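Local structure of lectin (Cicer arietinum, 3V6N) at residues L29-G34 with A178-N183; G190-R195 with V210-D215. The protein is a chickpea albumin with a four-bladed hemopexin-type propeller that binds calcium and shows hemagglutination activity, probably as a lectin. One frame throughout, in Å; residues are numbered along the deposited sequence.

Contact 1: L29-G34 with A178-N183; sequences LDYAPG and ASHKTN
Tyr31 and Pro33 meet Ser179, His180 and Lys181 in a small, partly buried loop-to-loop contact, where the turn after strand 25-30 faces the loop joining strands 175-178 and 184-189. Its polar link is a hydrogen bond from the backbone N of His180 to Tyr31 OH, 2.8 Å long and fairly straight at 163°, though the modelled place of the hydroxyl is less sure than the length suggests. The ring reaches it because chi1 of 65° sets Tyr31 CG between its own N and carbonyl carbon. Tyr31 and His180 meet rim to rim, their planes 23° apart, with neither ring lying over the other's face; Ser179 OG comes to the edge of the phenol, 4.0 Å from Tyr31 CE2. That same OG accepts from Lys181 N at 3.1 Å, forming an ST turn within the loop.

In the four-bladed propeller this joins the first blade to the last, the place where the ring of blades closes. Phe177 packs edge-to-face with the Tyr31 ring, Trp217 NE1 bonds to Tyr31 O, and Arg11 NH1 reaches back from the first blade to Ser179 O.

Nearer the surface, the Lys181 side chain runs at about a right angle to the proline ring. Bent at chi2 and chi4, it brings CE to 4.0 Å from Pro33 CG. Just before Pro33, Asp30 OD1 accepts from Ala32 N at 3.2 Å, an Asx turn.

Contact 2: G190-R195 with V210-D215; sequences GEYYAR and VKKTLD
Tyr193 and Lys211 form the antiparallel hydrogen-bonded pair that adds the short outermost strand 210-212 to strand 192-197 in the last blade of the propeller. Tyr193 N gives to Lys211 O at 3.1 Å, and Lys211 N returns a more bent bond to Tyr193 O. A third backbone bond, Thr213 N to Glu191 O, is straighter at 168° and extends the pairing to the first turn of helix 213-216, whose N-cap is Lys212.

Among the side chains, the Tyr193 ring comes in beside the strand-to-helix junction. Its chi1 of 83° brings CE1 to 3.7 Å from Lys211 CB, and Lys212 O sits at the ring edge. Tyr192 pairs with Lys212 in the neighbouring non-hydrogen-bonded position, where their side chains diverge; diagonally, Tyr192 CB touches Val210 CG1 at 3.9 Å. Glu191 CG lies over the centre of the Tyr192 ring, while Lys211 O lies at that ring's edge. From the adjoining strand 184-189, Tyr186 and Phe188 also touch the Tyr193 side chain.

Two waters add to the backbone bonds. One donates to Glu191 O and accepts from Leu214 N; the other donates to Gly190 O and Tyr192 O and takes the hydrogen of Thr213 OG1 at 2.6 Å.

How the contacts relate
Both contacts draw on the last blade of the propeller. Contact 1 uses the loop between its first two strands, 175-178 and 184-189, and contact 2 pairs its last two, 192-197 and 210-212. In sequence both segments of contact 1 come before those of contact 2. Their centres are 15 Å apart and their nearest atoms about 6 Å, so they do not touch directly. Tyr186, on strand 184-189, bridges the gap by packing on Pro33 and Ser179 as well as on Tyr193. The chain leaving contact 2 through helix 213-216 runs on to Trp217, a neighbour of contact 1. Contact 2 thus completes the blade, while contact 1 joins it to the first, closing the ring.

Contact 1: L29-G34 with A178-N183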
ATOM      1  N   LEU A  29      16.060 -19.471  -7.808  1.00 15.78           N
ATOM      2  CA  LEU A  29      16.704 -20.242  -8.861  1.00 16.62           C
ATOM      3  C   LEU A  29      18.235 -20.270  -8.702  1.00 17.06           C
ATOM      4  O   LEU A  29      18.841 -19.239  -8.387  1.00 16.40           O
ATOM      5  CB  LEU A  29      16.329 -19.669 -10.239  1.00 16.55           C
ATOM      6  CG  LEU A  29      16.789 -20.409 -11.503  1.00 16.94           C
ATOM      7  CD1 LEU A  29      15.975 -21.669 -11.761  1.00 17.37           C
ATOM      8  CD2 LEU A  29      16.696 -19.478 -12.695  1.00 17.06           C
ATOM      9  N   ASP A  30      18.829 -21.458  -8.887  1.00 16.85           N
ATOM     10  CA  ASP A  30      20.248 -21.589  -9.218  1.00 17.17           C
ATOM     11  C   ASP A  30      20.303 -21.443 -10.724  1.00 16.72           C
ATOM     12  O   ASP A  30      19.914 -22.339 -11.447  1.00 16.24           O
ATOM     13  CB  ASP A  30      20.794 -22.968  -8.827  1.00 18.32           C
ATOM     14  CG  ASP A  30      22.291 -23.131  -9.136  1.00 19.10           C
ATOM     15  OD1 ASP A  30      22.837 -22.517 -10.089  1.00 19.02           O
ATOM     16  OD2 ASP A  30      22.938 -23.892  -8.402  1.00 20.75           O
ATOM     17  N   TYR A  31      20.765 -20.301 -11.207  1.00 17.02           N
ATOM     18  CA  TYR A  31      20.590 -19.992 -12.629  1.00 16.84           C
ATOM     19  C   TYR A  31      21.752 -20.436 -13.518  1.00 17.16           C
ATOM     20  O   TYR A  31      21.696 -20.235 -14.731  1.00 18.19           O
ATOM     21  CB  TYR A  31      20.226 -18.517 -12.833  1.00 16.46           C
ATOM     22  CG  TYR A  31      21.297 -17.526 -12.442  1.00 16.38           C
ATOM     23  CD1 TYR A  31      21.384 -17.041 -11.131  1.00 16.09           C
ATOM     24  CD2 TYR A  31      22.207 -17.057 -13.385  1.00 15.97           C
ATOM     25  CE1 TYR A  31      22.356 -16.135 -10.774  1.00 16.15           C
ATOM     26  CE2 TYR A  31      23.179 -16.150 -13.039  1.00 16.07           C
ATOM     27  CZ  TYR A  31      23.246 -15.686 -11.742  1.00 16.46           C
ATOM     28  OH  TYR A  31      24.210 -14.770 -11.417  1.00 16.61           O
ATOM     29  N   ALA A  32      22.769 -21.061 -12.918  1.00 17.33           N
ATOM     30  CA  ALA A  32      23.858 -21.741 -13.638  1.00 18.01           C
ATOM     31  C   ALA A  32      24.376 -21.012 -14.904  1.00 18.46           C
ATOM     32  O   ALA A  32      24.189 -21.482 -16.037  1.00 17.98           O
ATOM     33  CB  ALA A  32      23.446 -23.167 -13.962  1.00 18.08           C
ATOM     34  N   PRO A  33      25.024 -19.849 -14.710  1.00 18.70           N
ATOM     35  CA  PRO A  33      25.569 -19.060 -15.826  1.00 18.58           C
ATOM     36  C   PRO A  33      26.682 -19.759 -16.639  1.00 19.51           C
ATOM     37  O   PRO A  33      26.913 -19.383 -17.797  1.00 19.74           O
ATOM     38  CB  PRO A  33      26.129 -17.811 -15.128  1.00 18.06           C
ATOM     39  CG  PRO A  33      26.400 -18.256 -13.715  1.00 18.35           C
ATOM     40  CD  PRO A  33      25.263 -19.196 -13.408  1.00 18.27           C
ATOM     41  N   GLY A  34      27.362 -20.748 -16.058  1.00 19.78           N
ATOM     42  CA  GLY A  34      28.497 -21.393 -16.746  1.00 20.98           C
ATOM     43  C   GLY A  34      28.367 -22.897 -16.938  1.00 21.83           C
ATOM     44  O   GLY A  34      29.290 -23.553 -17.403  1.00 22.49           O
ATOM     45  N   ALA A 178      21.075  -8.501 -12.341  1.00 12.77           N
ATOM     46  CA  ALA A 178      22.480  -8.478 -12.682  1.00 13.66           C
ATOM     47  C   ALA A 178      23.079  -9.856 -12.381  1.00 14.28           C
ATOM     48  O   ALA A 178      22.704 -10.504 -11.421  1.00 14.27           O
ATOM     49  CB  ALA A 178      23.196  -7.382 -11.897  1.00 14.01           C
ATOM     50  N   SER A 179      23.983 -10.313 -13.226  1.00 15.00           N
ATOM     51  CA  SER A 179      24.617 -11.607 -13.032  1.00 15.59           C
ATOM     52  C   SER A 179      25.714 -11.490 -11.993  1.00 16.51           C
ATOM     53  O   SER A 179      26.201 -10.383 -11.707  1.00 15.59           O
ATOM     54  CB  SER A 179      25.241 -12.070 -14.343  1.00 15.74           C
ATOM     55  OG  SER A 179      25.762 -13.384 -14.247  1.00 15.74           O
ATOM     56  N   HIS A 180      26.096 -12.639 -11.435  1.00 17.60           N
ATOM     57  CA  HIS A 180      27.301 -12.733 -10.624  1.00 19.77           C
ATOM     58  C   HIS A 180      28.540 -12.618 -11.488  1.00 21.89           C
ATOM     59  O   HIS A 180      29.602 -12.250 -10.996  1.00 22.95           O
ATOM     60  CB  HIS A 180      27.312 -14.034  -9.817  1.00 19.58           C
ATOM     61  CG  HIS A 180      26.259 -14.086  -8.727  1.00 18.74           C
ATOM     62  ND1 HIS A 180      26.513 -13.706  -7.448  1.00 18.73           N
ATOM     63  CD2 HIS A 180      24.920 -14.468  -8.763  1.00 17.77           C
ATOM     64  CE1 HIS A 180      25.402 -13.860  -6.702  1.00 17.83           C
ATOM     65  NE2 HIS A 180      24.422 -14.322  -7.505  1.00 18.12           N
ATOM     66  N   LYS A 181      28.427 -12.935 -12.777  1.00 23.55           N
ATOM     67  CA  LYS A 181      29.535 -12.712 -13.717  1.00 26.09           C
ATOM     68  C   LYS A 181      29.603 -11.218 -14.026  1.00 25.79           C
ATOM     69  O   LYS A 181      28.618 -10.632 -14.493  1.00 24.11           O
ATOM     70  CB  LYS A 181      29.358 -13.530 -15.002  1.00 28.28           C
ATOM     71  CG  LYS A 181      29.229 -15.036 -14.783  1.00 34.03           C
ATOM     72  CD  LYS A 181      30.421 -15.624 -14.012  1.00 38.60           C
ATOM     73  CE  LYS A 181      30.245 -17.107 -13.671  1.00 40.21           C
ATOM     74  NZ  LYS A 181      30.210 -18.004 -14.871  1.00 41.92           N
ATOM     75  N   THR A 182      30.752 -10.608 -13.726  1.00 26.69           N
ATOM     76  CA  THR A 182      30.939  -9.146 -13.836  1.00 27.62           C
ATOM     77  C   THR A 182      30.453  -8.564 -15.162  1.00 25.65           C
ATOM     78  O   THR A 182      30.759  -9.080 -16.224  1.00 25.19           O
ATOM     79  CB  THR A 182      32.418  -8.740 -13.628  1.00 29.18           C
ATOM     80  OG1 THR A 182      32.831  -9.127 -12.319  1.00 31.85           O
ATOM     81  CG2 THR A 182      32.605  -7.233 -13.766  1.00 29.73           C
ATOM     82  N   ASN A 183      29.689  -7.484 -15.063  1.00 26.11           N
ATOM     83  CA  ASN A 183      29.242  -6.691 -16.210  1.00 26.12           C
ATOM     84  C   ASN A 183      28.282  -7.437 -17.139  1.00 24.81           C
ATOM     85  O   ASN A 183      28.178  -7.112 -18.319  1.00 25.46           O
ATOM     86  CB  ASN A 183      30.443  -6.107 -16.984  1.00 28.07           C
ATOM     87  CG  ASN A 183      31.143  -4.974 -16.235  1.00 30.37           C
ATOM     88  OD1 ASN A 183      30.548  -4.285 -15.396  1.00 32.70           O
ATOM     89  ND2 ASN A 183      32.414  -4.766 -16.548  1.00 30.54           N
TER

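Contact 2: G190-R195 with V210-D215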
ATOM      1  N   GLY A 190       8.082 -10.969 -21.699  1.00 20.73           N
ATOM      2  CA  GLY A 190       7.242 -12.066 -22.174  1.00 22.03           C
ATOM      3  C   GLY A 190       8.009 -13.363 -22.053  1.00 22.84           C
ATOM      4  O   GLY A 190       8.625 -13.618 -21.027  1.00 21.66           O
ATOM      5  N   GLU A 191       8.005 -14.166 -23.117  1.00 25.27           N
ATOM      6  CA  GLU A 191       8.720 -15.445 -23.112  1.00 26.72           C
ATOM      7  C   GLU A 191      10.216 -15.311 -23.423  1.00 25.62           C
ATOM      8  O   GLU A 191      10.917 -16.327 -23.514  1.00 25.36           O
ATOM      9  CB  GLU A 191       8.054 -16.444 -24.078  1.00 30.77           C
ATOM     10  CG  GLU A 191       8.084 -16.026 -25.548  1.00 34.37           C
ATOM     11  CD  GLU A 191       6.980 -16.662 -26.395  1.00 37.98           C
ATOM     12  OE1 GLU A 191       6.905 -16.342 -27.609  1.00 40.76           O
ATOM     13  OE2 GLU A 191       6.180 -17.469 -25.865  1.00 39.09           O
ATOM     14  N   TYR A 192      10.695 -14.072 -23.570  1.00 23.75           N
ATOM     15  CA  TYR A 192      12.066 -13.811 -24.007  1.00 23.70           C
ATOM     16  C   TYR A 192      12.985 -13.228 -22.936  1.00 21.59           C
ATOM     17  O   TYR A 192      12.539 -12.579 -21.995  1.00 20.90           O
ATOM     18  CB  TYR A 192      12.083 -12.879 -25.231  1.00 25.40           C
ATOM     19  CG  TYR A 192      11.260 -13.391 -26.391  1.00 27.88           C
ATOM     20  CD1 TYR A 192      11.614 -14.569 -27.058  1.00 29.02           C
ATOM     21  CD2 TYR A 192      10.118 -12.711 -26.813  1.00 28.34           C
ATOM     22  CE1 TYR A 192      10.855 -15.046 -28.123  1.00 30.79           C
ATOM     23  CE2 TYR A 192       9.357 -13.176 -27.878  1.00 30.93           C
ATOM     24  CZ  TYR A 192       9.725 -14.346 -28.522  1.00 31.52           C
ATOM     25  OH  TYR A 192       8.969 -14.811 -29.568  1.00 34.30           O
ATOM     26  N   TYR A 193      14.276 -13.450 -23.132  1.00 20.08           N
ATOM     27  CA  TYR A 193      15.323 -12.826 -22.350  1.00 19.78           C
ATOM     28  C   TYR A 193      16.452 -12.423 -23.298  1.00 19.70           C
ATOM     29  O   TYR A 193      16.559 -12.945 -24.415  1.00 19.90           O
ATOM     30  CB  TYR A 193      15.867 -13.791 -21.272  1.00 19.57           C
ATOM     31  CG  TYR A 193      16.913 -14.760 -21.805  1.00 20.39           C
ATOM     32  CD1 TYR A 193      16.530 -15.914 -22.514  1.00 21.17           C
ATOM     33  CD2 TYR A 193      18.279 -14.510 -21.645  1.00 20.16           C
ATOM     34  CE1 TYR A 193      17.477 -16.790 -23.027  1.00 21.26           C
ATOM     35  CE2 TYR A 193      19.230 -15.390 -22.152  1.00 20.49           C
ATOM     36  CZ  TYR A 193      18.824 -16.520 -22.838  1.00 21.32           C
ATOM     37  OH  TYR A 193      19.765 -17.395 -23.357  1.00 22.62           O
ATOM     38  N   ALA A 194      17.273 -11.478 -22.850  1.00 19.61           N
ATOM     39  CA  ALA A 194      18.576 -11.219 -23.445  1.00 19.65           C
ATOM     40  C   ALA A 194      19.603 -11.178 -22.330  1.00 19.79           C
ATOM     41  O   ALA A 194      19.336 -10.643 -21.251  1.00 19.26           O
ATOM     42  CB  ALA A 194      18.575  -9.895 -24.188  1.00 20.36           C
ATOM     43  N   ARG A 195      20.767 -11.754 -22.592  1.00 19.98           N
ATOM     44  CA  ARG A 195      21.909 -11.610 -21.717  1.00 20.80           C
ATOM     45  C   ARG A 195      22.777 -10.530 -22.344  1.00 21.04           C
ATOM     46  O   ARG A 195      23.299 -10.728 -23.423  1.00 21.95           O
ATOM     47  CB  ARG A 195      22.650 -12.944 -21.600  1.00 21.67           C
ATOM     48  CG  ARG A 195      23.829 -12.965 -20.635  1.00 24.06           C
ATOM     49  CD  ARG A 195      24.340 -14.391 -20.427  1.00 25.00           C
ATOM     50  NE  ARG A 195      24.570 -15.062 -21.703  1.00 26.79           N
ATOM     51  CZ  ARG A 195      25.757 -15.231 -22.278  1.00 28.38           C
ATOM     52  NH1 ARG A 195      26.866 -14.808 -21.688  1.00 28.75           N
ATOM     53  NH2 ARG A 195      25.836 -15.846 -23.447  1.00 29.00           N
ATOM     54  N   VAL A 210      18.352 -12.269 -28.726  1.00 39.68           N
ATOM     55  CA  VAL A 210      17.076 -12.409 -28.028  1.00 36.84           C
ATOM     56  C   VAL A 210      16.605 -13.862 -28.148  1.00 35.43           C
ATOM     57  O   VAL A 210      16.182 -14.290 -29.219  1.00 36.08           O
ATOM     58  CB  VAL A 210      16.001 -11.452 -28.578  1.00 35.14           C
ATOM     59  CG1 VAL A 210      14.699 -11.614 -27.813  1.00 34.57           C
ATOM     60  CG2 VAL A 210      16.479 -10.013 -28.504  1.00 35.34           C
ATOM     61  N   LYS A 211      16.692 -14.614 -27.053  1.00 33.40           N
ATOM     62  CA  LYS A 211      16.280 -16.026 -27.056  1.00 33.26           C
ATOM     63  C   LYS A 211      15.099 -16.320 -26.128  1.00 31.27           C
ATOM     64  O   LYS A 211      14.560 -15.421 -25.486  1.00 30.38           O
ATOM     65  CB  LYS A 211      17.449 -16.954 -26.695  1.00 34.80           C
ATOM     66  CG  LYS A 211      18.652 -16.891 -27.616  1.00 36.64           C
ATOM     67  CD  LYS A 211      19.761 -16.122 -26.933  1.00 39.77           C
ATOM     68  CE  LYS A 211      21.127 -16.502 -27.486  1.00 41.78           C
ATOM     69  NZ  LYS A 211      21.557 -15.590 -28.588  1.00 43.27           N
ATOM     70  N   LYS A 212      14.715 -17.591 -26.070  1.00 29.99           N
ATOM     71  CA  LYS A 212      13.605 -18.052 -25.248  1.00 29.31           C
ATOM     72  C   LYS A 212      14.074 -18.474 -23.865  1.00 26.73           C
ATOM     73  O   LYS A 212      14.974 -19.303 -23.723  1.00 25.55           O
ATOM     74  CB  LYS A 212      12.877 -19.209 -25.931  1.00 31.49           C
ATOM     75  CG  LYS A 212      12.059 -18.768 -27.135  1.00 34.79           C
ATOM     76  CD  LYS A 212      10.885 -19.700 -27.382  1.00 38.44           C
ATOM     77  CE  LYS A 212       9.977 -19.824 -26.154  1.00 39.61           C
ATOM     78  NZ  LYS A 212       9.109 -21.033 -26.210  1.00 40.44           N
ATOM     79  N   THR A 213      13.451 -17.894 -22.848  1.00 24.87           N
ATOM     80  CA  THR A 213      13.824 -18.146 -21.465  1.00 24.13           C
ATOM     81  C   THR A 213      13.825 -19.639 -21.099  1.00 24.69           C
ATOM     82  O   THR A 213      14.712 -20.104 -20.364  1.00 23.89           O
ATOM     83  CB  THR A 213      12.941 -17.321 -20.502  1.00 23.53           C
ATOM     84  OG1 THR A 213      12.962 -15.939 -20.904  1.00 22.78           O
ATOM     85  CG2 THR A 213      13.448 -17.425 -19.065  1.00 22.38           C
ATOM     86  N   LEU A 214      12.844 -20.377 -21.621  1.00 24.67           N
ATOM     87  CA  LEU A 214      12.701 -21.815 -21.347  1.00 26.00           C
ATOM     88  C   LEU A 214      13.819 -22.673 -21.968  1.00 25.97           C
ATOM     89  O   LEU A 214      14.130 -23.744 -21.447  1.00 26.52           O
ATOM     90  CB  LEU A 214      11.304 -22.326 -21.752  1.00 26.35           C
ATOM     91  CG  LEU A 214      10.135 -21.900 -20.842  1.00 27.08           C
ATOM     92  CD1 LEU A 214       8.784 -22.302 -21.416  1.00 27.01           C
ATOM     93  CD2 LEU A 214      10.301 -22.455 -19.428  1.00 27.05           C
ATOM     94  N   ASP A 215      14.423 -22.209 -23.062  1.00 25.14           N
ATOM     95  CA  ASP A 215      15.612 -22.880 -23.613  1.00 25.34           C
ATOM     96  C   ASP A 215      16.845 -22.717 -22.702  1.00 24.67           C
ATOM     97  O   ASP A 215      17.661 -23.632 -22.586  1.00 25.18           O
ATOM     98  CB  ASP A 215      15.952 -22.365 -25.016  1.00 25.97           C
ATOM     99  CG  ASP A 215      14.895 -22.716 -26.066  1.00 27.13           C
ATOM    100  OD1 ASP A 215      14.041 -23.591 -25.818  1.00 28.21           O
ATOM    101  OD2 ASP A 215      14.936 -22.116 -27.164  1.00 26.98           O
TER
HETATM  102  O   HOH W   1      11.216 -14.235 -20.053  1.00 26.88           O
HETATM  103  O   HOH W   2      10.505 -18.945 -23.093  1.00 23.43           O